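Local coordinates for protein dimethyladenosine transferase, putative (Plasmodium falciparum, PDB 2H1R) that probably dimethylates adenines of ribosomal RNA with S-adenosyl-L-methionine as methyl donor, this chain being most of the protein, including its Rossmann-like methyltransferase domain, at residues A[33-38]-A[58-63]; A[135-140]-A[171-176]. All coordinates share one frame; numbering follows the deposited sequence.

Contact 1: residues A[33-38]-A[58-63]; sequences KIIYAA and VKLLPL
Ile35 carries this contact, reaching from helix 28-38 into the short helical turn at 58-63. The bond from CA to CB points at that turn, and the nearest CA pair, Ile35 CA and Leu60 CA, is 7.5 Å apart. At CB the chain branches. CG2, anti to the backbone N, runs to Leu63, where it meets CD1 at 3.6 Å. The other branch, CG1, stands anti to the carbonyl carbon (chi1 -68°) and lies against the aliphatic part of Lys59, 3.9 Å from its CE. A further bend at chi2 (-57°) brings the tip, Ile35 CD1, to 3.6 Å from Leu60 CD2, with Leu63 CD1 at 4.1 Å from the same methyl. Three residues therefore hold three different carbons of one side chain, purely by van der Waals contact. Lys59 also works at its polar end: bent at chi3 and chi4, it turns NZ back to Asp32 on helix 28-38 in a salt bridge, an ion pair beside the apolar patch. Leu63 N donates to Leu60 O at 2.9 Å, linking the two leucines that receive the isoleucine. Beneath, Ile34 and Leu60 both rest on Thr111. Helix 28-38 and the turn that follows strand 45-49 and Gly50, a residue predicted to bind S-adenosyl-L-methionine, thus lie side by side on one face of the central sheet, over strand 109-113.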
loop_
_atom_site.group_PDB
_atom_site.type_symbol
_atom_site.label_atom_id
_atom_site.label_comp_id
_atom_site.label_asym_id
_atom_site.label_seq_id
_atom_site.Cartn_x
_atom_site.Cartn_y
_atom_site.Cartn_z
ATOM N N LYS A 33 14.265 16.605 5.454
ATOM C CA LYS A 33 14.416 15.326 4.757
ATOM C C LYS A 33 13.127 14.944 4.034
ATOM O O LYS A 33 13.179 14.371 2.941
ATOM C CB LYS A 33 14.766 14.229 5.754
ATOM C CG LYS A 33 16.144 14.411 6.401
ATOM C CD LYS A 33 16.654 13.127 7.014
ATOM C CE LYS A 33 17.122 12.166 5.921
ATOM N NZ LYS A 33 18.149 11.196 6.417
ATOM N N ILE A 34 11.984 15.233 4.658
ATOM C CA ILE A 34 10.675 14.968 4.030
ATOM C C ILE A 34 10.590 15.755 2.708
ATOM O O ILE A 34 10.249 15.213 1.658
ATOM C CB ILE A 34 9.533 15.338 5.013
ATOM C CG1 ILE A 34 9.446 14.280 6.122
ATOM C CG2 ILE A 34 8.152 15.460 4.337
ATOM C CD1 ILE A 34 8.547 14.684 7.319
ATOM N N ILE A 35 10.890 17.053 2.791
ATOM C CA ILE A 35 10.778 17.966 1.648
ATOM C C ILE A 35 11.708 17.515 0.512
ATOM O O ILE A 35 11.305 17.482 -0.646
ATOM C CB ILE A 35 11.139 19.417 2.085
ATOM C CG1 ILE A 35 10.100 19.991 3.042
ATOM C CG2 ILE A 35 11.434 20.333 0.854
ATOM C CD1 ILE A 35 8.671 20.009 2.477
ATOM N N TYR A 36 12.934 17.143 0.862
ATOM C CA TYR A 36 13.906 16.677 -0.147
ATOM C C TYR A 36 13.405 15.415 -0.865
ATOM O O TYR A 36 13.477 15.305 -2.093
ATOM C CB TYR A 36 15.276 16.411 0.481
ATOM C CG TYR A 36 16.343 15.970 -0.506
ATOM C CD1 TYR A 36 17.182 16.905 -1.129
ATOM C CD2 TYR A 36 16.516 14.632 -0.812
ATOM C CE1 TYR A 36 18.166 16.504 -2.037
ATOM C CE2 TYR A 36 17.484 14.214 -1.720
ATOM C CZ TYR A 36 18.312 15.156 -2.327
ATOM O OH TYR A 36 19.281 14.730 -3.226
ATOM N N ALA A 37 12.890 14.478 -0.093
ATOM C CA ALA A 37 12.334 13.249 -0.651
ATOM C C ALA A 37 11.121 13.485 -1.569
ATOM O O ALA A 37 10.930 12.755 -2.547
ATOM C CB ALA A 37 11.922 12.293 0.519
ATOM N N ALA A 38 10.260 14.434 -1.192
ATOM C CA ALA A 38 8.999 14.667 -1.904
ATOM C C ALA A 38 9.180 15.259 -3.309
ATOM O O ALA A 38 8.333 15.014 -4.165
ATOM C CB ALA A 38 8.040 15.532 -1.082
ATOM N N VAL A 58 3.886 24.976 6.413
ATOM C CA VAL A 58 4.484 26.236 5.999
ATOM C C VAL A 58 5.679 26.025 5.063
ATOM O O VAL A 58 6.051 26.927 4.301
ATOM C CB VAL A 58 4.822 27.150 7.219
ATOM C CG1 VAL A 58 3.539 27.457 8.030
ATOM C CG2 VAL A 58 5.918 26.551 8.122
ATOM N N LYS A 59 6.260 24.821 5.092
ATOM C CA LYS A 59 7.397 24.521 4.234
ATOM C C LYS A 59 6.942 23.999 2.887
ATOM O O LYS A 59 7.689 24.116 1.886
ATOM C CB LYS A 59 8.342 23.491 4.885
ATOM C CG LYS A 59 9.124 24.010 6.090
ATOM C CD LYS A 59 9.840 22.866 6.807
ATOM C CE LYS A 59 11.034 22.317 6.023
ATOM N NZ LYS A 59 12.148 23.308 6.015
ATOM N N LEU A 60 5.755 23.388 2.870
ATOM C CA LEU A 60 5.126 22.858 1.633
ATOM C C LEU A 60 4.539 23.940 0.709
ATOM O O LEU A 60 4.668 23.871 -0.502
ATOM C CB LEU A 60 3.999 21.865 1.985
ATOM C CG LEU A 60 4.402 20.537 2.672
ATOM C CD1 LEU A 60 3.143 19.879 3.193
ATOM C CD2 LEU A 60 5.136 19.622 1.713
ATOM N N LEU A 61 3.876 24.902 1.312
ATOM C CA LEU A 61 3.127 25.959 0.599
ATOM C C LEU A 61 3.899 26.801 -0.475
ATOM O O LEU A 61 3.365 27.058 -1.558
ATOM C CB LEU A 61 2.431 26.848 1.630
ATOM C CG LEU A 61 1.215 26.255 2.362
ATOM C CD1 LEU A 61 0.893 27.025 3.596
ATOM C CD2 LEU A 61 0.010 26.222 1.412
ATOM N N PRO A 62 5.107 27.273 -0.161
ATOM C CA PRO A 62 5.924 27.957 -1.189
ATOM C C PRO A 62 6.450 27.020 -2.286
ATOM O O PRO A 62 6.883 27.501 -3.338
ATOM C CB PRO A 62 7.058 28.585 -0.371
ATOM C CG PRO A 62 7.158 27.682 0.846
ATOM C CD PRO A 62 5.776 27.279 1.162
ATOM N N LEU A 63 6.349 25.689 -2.073
ATOM C CA LEU A 63 6.809 24.706 -3.056
ATOM C C LEU A 63 5.723 24.238 -3.987
ATOM O O LEU A 63 5.943 24.138 -5.201
ATOM C CB LEU A 63 7.493 23.491 -2.387
ATOM C CG LEU A 63 8.667 23.822 -1.490
ATOM C CD1 LEU A 63 9.086 22.555 -0.754
ATOM C CD2 LEU A 63 9.860 24.410 -2.260
#

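Contact 2: residues A[135-140]-A[171-176]; sequences CAVLMF and TKVCNV
Val137 O takes a weak hydrogen bond from Thr111 OG1, and the Val137 main chain is paired with Cys110 and Ala112 of strand 109-113. With the main chain thus engaged, Val137 meets Val173 through side chains, CG1 approaching Val173 CG2 at 4.4 Å, a loose touch between methyl groups. Two residues on, Met139 meets Val176 more closely, its SD lying 4.0 Å from Val176 CG2. Extended chi1 (175°, CG anti to the backbone N) and chi2 carry the sulfur there, and the bend at chi3 turns the terminal CE away from that methyl; the two side chains cross at about a right angle. Val137 CA and Val173 CA are 8.2 Å apart, and the touching parts run 24° apart. That spacing reflects strand 189-196, which lies between the two and runs antiparallel to both, closing one end of the 3-2-1-4-5-7-6 sheet of class I methyltransferases. A classic beta bulge sets Val173 and Cys174 together opposite Ile191. Val176 sits beside Leu25, which like Asn113 is predicted to bind S-adenosyl-L-methionine. No hydrogen bond crosses between the segments, so their contact is nondirectional and apolar; the alignment of the two strands is set by backbone bonding through the strand between them, while the methyl groups of Val137 and Val176 lie over Ile191 and the Met139 thioether packs beside Asn113.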
loop_
_atom_site.group_PDB
_atom_site.type_symbol
_atom_site.label_atom_id
_atom_site.label_comp_id
_atom_site.label_asym_id
_atom_site.label_seq_id
_atom_site.Cartn_x
_atom_site.Cartn_y
_atom_site.Cartn_z
ATOM N N CYS A 135 4.005 10.694 -5.952
ATOM C CA CYS A 135 4.735 10.129 -4.824
ATOM C C CYS A 135 4.110 10.426 -3.480
ATOM O O CYS A 135 3.317 11.332 -3.350
ATOM C CB CYS A 135 6.209 10.539 -4.875
ATOM S SG CYS A 135 6.822 11.654 -3.662
ATOM N N ALA A 136 4.456 9.621 -2.485
ATOM C CA ALA A 136 3.952 9.807 -1.133
ATOM C C ALA A 136 5.130 9.653 -0.178
ATOM O O ALA A 136 5.915 8.741 -0.341
ATOM C CB ALA A 136 2.844 8.756 -0.814
ATOM N N VAL A 137 5.267 10.551 0.784
ATOM C CA VAL A 137 6.319 10.464 1.801
ATOM C C VAL A 137 5.553 10.269 3.124
ATOM O O VAL A 137 4.778 11.135 3.551
ATOM C CB VAL A 137 7.220 11.701 1.802
ATOM C CG1 VAL A 137 8.368 11.524 2.787
ATOM C CG2 VAL A 137 7.783 11.955 0.358
ATOM N N LEU A 138 5.716 9.091 3.724
ATOM C CA LEU A 138 4.821 8.643 4.804
ATOM C C LEU A 138 5.621 8.260 6.044
ATOM O O LEU A 138 6.587 7.511 5.937
ATOM C CB LEU A 138 3.939 7.462 4.323
ATOM C CG LEU A 138 3.064 7.647 3.041
ATOM C CD1 LEU A 138 2.480 6.324 2.502
ATOM C CD2 LEU A 138 1.961 8.626 3.230
ATOM N N MET A 139 5.204 8.743 7.209
ATOM C CA MET A 139 5.835 8.318 8.456
ATOM C C MET A 139 4.958 7.288 9.180
ATOM O O MET A 139 3.754 7.494 9.363
ATOM C CB MET A 139 6.179 9.522 9.322
ATOM C CG MET A 139 6.728 9.175 10.679
ATOM S SD MET A 139 7.491 10.639 11.374
ATOM C CE MET A 139 6.066 11.481 11.979
ATOM N N PHE A 140 5.563 6.150 9.501
ATOM C CA PHE A 140 4.870 5.057 10.194
ATOM C C PHE A 140 5.648 4.640 11.433
ATOM O O PHE A 140 6.868 4.747 11.489
ATOM C CB PHE A 140 4.754 3.801 9.297
ATOM C CG PHE A 140 3.886 3.963 8.067
ATOM C CD1 PHE A 140 2.498 3.881 8.158
ATOM C CD2 PHE A 140 4.467 4.092 6.811
ATOM C CE1 PHE A 140 1.691 4.003 7.030
ATOM C CE2 PHE A 140 3.671 4.209 5.655
ATOM C CZ PHE A 140 2.262 4.166 5.773
ATOM N N THR A 171 10.998 2.996 -0.722
ATOM C CA THR A 171 12.327 3.208 -0.166
ATOM C C THR A 171 12.257 3.867 1.208
ATOM O O THR A 171 11.311 4.582 1.500
ATOM C CB THR A 171 13.199 4.070 -1.086
ATOM O OG1 THR A 171 12.490 5.257 -1.410
ATOM C CG2 THR A 171 13.589 3.319 -2.379
ATOM N N LYS A 172 13.272 3.613 2.041
ATOM C CA LYS A 172 13.382 4.232 3.341
ATOM C C LYS A 172 14.007 5.617 3.184
ATOM O O LYS A 172 15.053 5.775 2.541
ATOM C CB LYS A 172 14.238 3.382 4.262
ATOM C CG LYS A 172 14.508 4.019 5.606
ATOM C CD LYS A 172 15.654 3.291 6.306
ATOM C CE LYS A 172 15.243 2.953 7.706
ATOM N NZ LYS A 172 14.057 2.040 7.643
ATOM N N VAL A 173 13.358 6.613 3.762
ATOM C CA VAL A 173 13.860 7.980 3.723
ATOM C C VAL A 173 14.784 8.168 4.934
ATOM O O VAL A 173 15.939 8.549 4.770
ATOM C CB VAL A 173 12.689 8.997 3.748
ATOM C CG1 VAL A 173 13.190 10.465 3.948
ATOM C CG2 VAL A 173 11.862 8.880 2.490
ATOM N N CYS A 174 14.284 7.847 6.130
ATOM C CA CYS A 174 15.065 7.957 7.365
ATOM C C CYS A 174 14.372 7.343 8.585
ATOM O O CYS A 174 13.185 6.977 8.554
ATOM C CB CYS A 174 15.383 9.429 7.660
ATOM S SG CYS A 174 13.913 10.455 8.006
ATOM N N ASN A 175 15.139 7.225 9.667
ATOM C CA ASN A 175 14.607 6.868 10.956
ATOM C C ASN A 175 14.176 8.117 11.679
ATOM O O ASN A 175 14.729 9.193 11.460
ATOM C CB ASN A 175 15.671 6.158 11.781
ATOM C CG ASN A 175 16.122 4.894 11.131
ATOM O OD1 ASN A 175 15.338 3.974 10.973
ATOM N ND2 ASN A 175 17.378 4.849 10.720
ATOM N N VAL A 176 13.166 7.985 12.523
ATOM C CA VAL A 176 12.747 9.093 13.358
ATOM C C VAL A 176 12.667 8.593 14.792
ATOM O O VAL A 176 11.700 7.899 15.157
ATOM C CB VAL A 176 11.369 9.634 12.912
ATOM C CG1 VAL A 176 10.966 10.814 13.765
ATOM C CG2 VAL A 176 11.399 10.023 11.430
#

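Helix 28-38 joins the two contacts: in contact 1 it packs on the turn 58-63, and other residues of the same helix reach the strands of contact 2, where Ala38 CA comes 3.7 Å from Val137 CG2 and Lys33 NZ 3.5 Å from Cys174 CB. The centres are 13 Å apart. Contact 2 is the more buried, spanning strand 189-196 to the edge strand 168-176 with three of its four touching residues buried, and is wholly apolar. Contact 1 lies farther out, about 22 Å from the chain centre, is only partly buried, and is also apolar between its segments, though its lysine pairs with Asp32 just outside them. One joins two helical elements on a sheet face; the other joins next-but-one strands.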